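PDB 6WT6: metazoan TIR-STING fusion from Crassostrea gigas, which joins a TIR domain to a STING ligand-binding domain in one chain and probably acts as a receptor in innate immune signalling. Local coordinates for residues A[28-33]-A[81-86]. Residues are numbered along the deposited sequence; the frame is centred on the assembly and turned at random.
Sequences PHVYHA and IHCSKN
Cys83 O accepts two backbone N-H groups at once, from Val30 N at 2.9 Å and from Tyr31 N at 3.1 Å; the first lies in the carbonyl plane on a lone pair, the second is tilted from that plane. Beyond this fork, Lys85 N donates to Tyr31 O (3.1 Å) and Asn86 N to His32 O (2.9 Å). These bonds join the starts of the parallel strands 31-36 and 84-91, neighbours in the middle of the parallel sheet of the TIR domain; the chain between them includes helix 43-56, strand 60-62, on the far side of strand 31-36, and helix 74-82, which ends beside Cys83. Among the side chains, His29 packs on Lys85. With CG anti to its carbonyl carbon (chi1 -60°), the ring lies flat over Lys85 CA, 3.8 Å from the ring centroid in a CH-pi contact, while His82 O meets its edge. A water 2.9 Å from His29 NE2 donates to Ser84 O. Pro28 CB sits over a face of the His82 ring, whose NE2 is hydrogen-bonded to Asp318 of the second subunit. Apolar contact comes from Val30 CG2, which touches Cys83 CB at 3.6 Å and lies over one face of the Tyr31 ring, offset toward its rim.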
loop_
_atom_site.group_PDB
_atom_site.type_symbol
_atom_site.label_atom_id
_atom_site.label_comp_id
_atom_site.label_asym_id
_atom_site.label_seq_id
_atom_site.Cartn_x
_atom_site.Cartn_y
_atom_site.Cartn_z
ATOM N N PRO A 28 -4.512 -6.716 -22.506
ATOM C CA PRO A 28 -3.094 -6.886 -22.152
ATOM C C PRO A 28 -2.577 -8.283 -22.440
ATOM O O PRO A 28 -1.379 -8.446 -22.702
ATOM C CB PRO A 28 -3.075 -6.570 -20.651
ATOM C CG PRO A 28 -4.411 -6.995 -20.180
ATOM C CD PRO A 28 -5.370 -6.698 -21.304
ATOM N N HIS A 29 -3.446 -9.291 -22.427
ATOM C CA HIS A 29 -2.996 -10.671 -22.535
ATOM C C HIS A 29 -2.605 -11.019 -23.966
ATOM O O HIS A 29 -3.340 -10.729 -24.916
ATOM C CB HIS A 29 -4.088 -11.620 -22.042
ATOM C CG HIS A 29 -4.479 -11.406 -20.613
ATOM N ND1 HIS A 29 -5.710 -11.781 -20.118
ATOM C CD2 HIS A 29 -3.808 -10.855 -19.574
ATOM C CE1 HIS A 29 -5.780 -11.474 -18.836
ATOM N NE2 HIS A 29 -4.639 -10.910 -18.481
ATOM N N VAL A 30 -1.436 -11.643 -24.113
ATOM C CA VAL A 30 -0.978 -12.176 -25.392
ATOM C C VAL A 30 -0.550 -13.626 -25.196
ATOM O O VAL A 30 -0.244 -14.332 -26.162
ATOM C CB VAL A 30 0.169 -11.335 -25.985
ATOM C CG1 VAL A 30 -0.270 -9.891 -26.192
ATOM C CG2 VAL A 30 1.393 -11.399 -25.098
ATOM N N TYR A 31 -0.522 -14.076 -23.943
ATOM C CA TYR A 31 -0.251 -15.467 -23.609
ATOM C C TYR A 31 -1.347 -15.994 -22.696
ATOM O O TYR A 31 -1.883 -15.261 -21.861
ATOM C CB TYR A 31 1.104 -15.651 -22.906
ATOM C CG TYR A 31 2.278 -14.990 -23.586
ATOM C CD1 TYR A 31 2.776 -15.478 -24.785
ATOM C CD2 TYR A 31 2.905 -13.893 -23.011
ATOM C CE1 TYR A 31 3.859 -14.880 -25.405
ATOM C CE2 TYR A 31 3.988 -13.289 -23.622
ATOM C CZ TYR A 31 4.460 -13.785 -24.820
ATOM O OH TYR A 31 5.538 -13.182 -25.428
ATOM N N HIS A 32 -1.667 -17.281 -22.855
ATOM C CA HIS A 32 -2.569 -17.935 -21.913
ATOM C C HIS A 32 -1.884 -18.186 -20.575
ATOM O O HIS A 32 -2.512 -18.062 -19.518
ATOM C CB HIS A 32 -3.090 -19.251 -22.493
ATOM C CG HIS A 32 -4.056 -19.077 -23.623
ATOM N ND1 HIS A 32 -3.654 -18.971 -24.937
ATOM C CD2 HIS A 32 -5.407 -18.989 -23.635
ATOM C CE1 HIS A 32 -4.715 -18.824 -25.710
ATOM N NE2 HIS A 32 -5.792 -18.832 -24.945
ATOM N N ALA A 33 -0.603 -18.543 -20.596
ATOM C CA ALA A 33 0.089 -18.891 -19.365
ATOM C C ALA A 33 1.560 -18.516 -19.457
ATOM O O ALA A 33 2.203 -18.727 -20.489
ATOM C CB ALA A 33 -0.050 -20.384 -19.050
ATOM N N ILE A 81 4.460 -11.472 -17.179
ATOM C CA ILE A 81 3.375 -11.784 -16.251
ATOM C C ILE A 81 2.166 -10.896 -16.526
ATOM O O ILE A 81 1.015 -11.352 -16.472
ATOM C CB ILE A 81 3.864 -11.649 -14.797
ATOM C CG1 ILE A 81 4.961 -12.678 -14.507
ATOM C CG2 ILE A 81 2.707 -11.799 -13.822
ATOM C CD1 ILE A 81 5.589 -12.535 -13.136
ATOM N N HIS A 82 2.406 -9.617 -16.835
ATOM C CA HIS A 82 1.303 -8.704 -17.125
ATOM C C HIS A 82 0.501 -9.160 -18.337
ATOM O O HIS A 82 -0.722 -8.983 -18.376
ATOM C CB HIS A 82 1.840 -7.288 -17.343
ATOM C CG HIS A 82 0.771 -6.271 -17.600
ATOM N ND1 HIS A 82 -0.373 -6.187 -16.836
ATOM C CD2 HIS A 82 0.672 -5.296 -18.536
ATOM C CE1 HIS A 82 -1.130 -5.203 -17.289
ATOM N NE2 HIS A 82 -0.519 -4.646 -18.318
ATOM N N CYS A 83 1.167 -9.754 -19.325
ATOM C CA CYS A 83 0.524 -10.204 -20.550
ATOM C C CYS A 83 0.079 -11.656 -20.492
ATOM O O CYS A 83 -0.385 -12.188 -21.504
ATOM C CB CYS A 83 1.472 -10.017 -21.738
ATOM S SG CYS A 83 2.062 -8.326 -21.955
ATOM N N SER A 84 0.212 -12.316 -19.348
ATOM C CA SER A 84 -0.188 -13.707 -19.210
ATOM C C SER A 84 -1.463 -13.793 -18.382
ATOM O O SER A 84 -1.527 -13.269 -17.265
ATOM C CB SER A 84 0.920 -14.545 -18.572
ATOM O OG SER A 84 1.975 -14.770 -19.493
ATOM N N LYS A 85 -2.476 -14.448 -18.950
ATOM C CA LYS A 85 -3.731 -14.658 -18.240
ATOM C C LYS A 85 -3.504 -15.434 -16.947
ATOM O O LYS A 85 -3.941 -15.011 -15.869
ATOM C CB LYS A 85 -4.709 -15.382 -19.163
ATOM C CG LYS A 85 -5.946 -15.939 -18.505
ATOM C CD LYS A 85 -6.483 -17.079 -19.352
ATOM C CE LYS A 85 -7.857 -17.514 -18.912
ATOM N NZ LYS A 85 -8.873 -16.514 -19.315
ATOM N N ASN A 86 -2.805 -16.560 -17.032
ATOM C CA ASN A 86 -2.440 -17.345 -15.865
ATOM C C ASN A 86 -0.921 -17.396 -15.727
ATOM O O ASN A 86 -0.179 -17.213 -16.695
ATOM C CB ASN A 86 -3.013 -18.770 -15.948
ATOM C CG ASN A 86 -4.532 -18.799 -15.822
ATOM O OD1 ASN A 86 -5.253 -18.623 -16.804
ATOM N ND2 ASN A 86 -5.022 -19.035 -14.611
HETATM O O HOH W 1 -3.705 -11.305 -15.754
#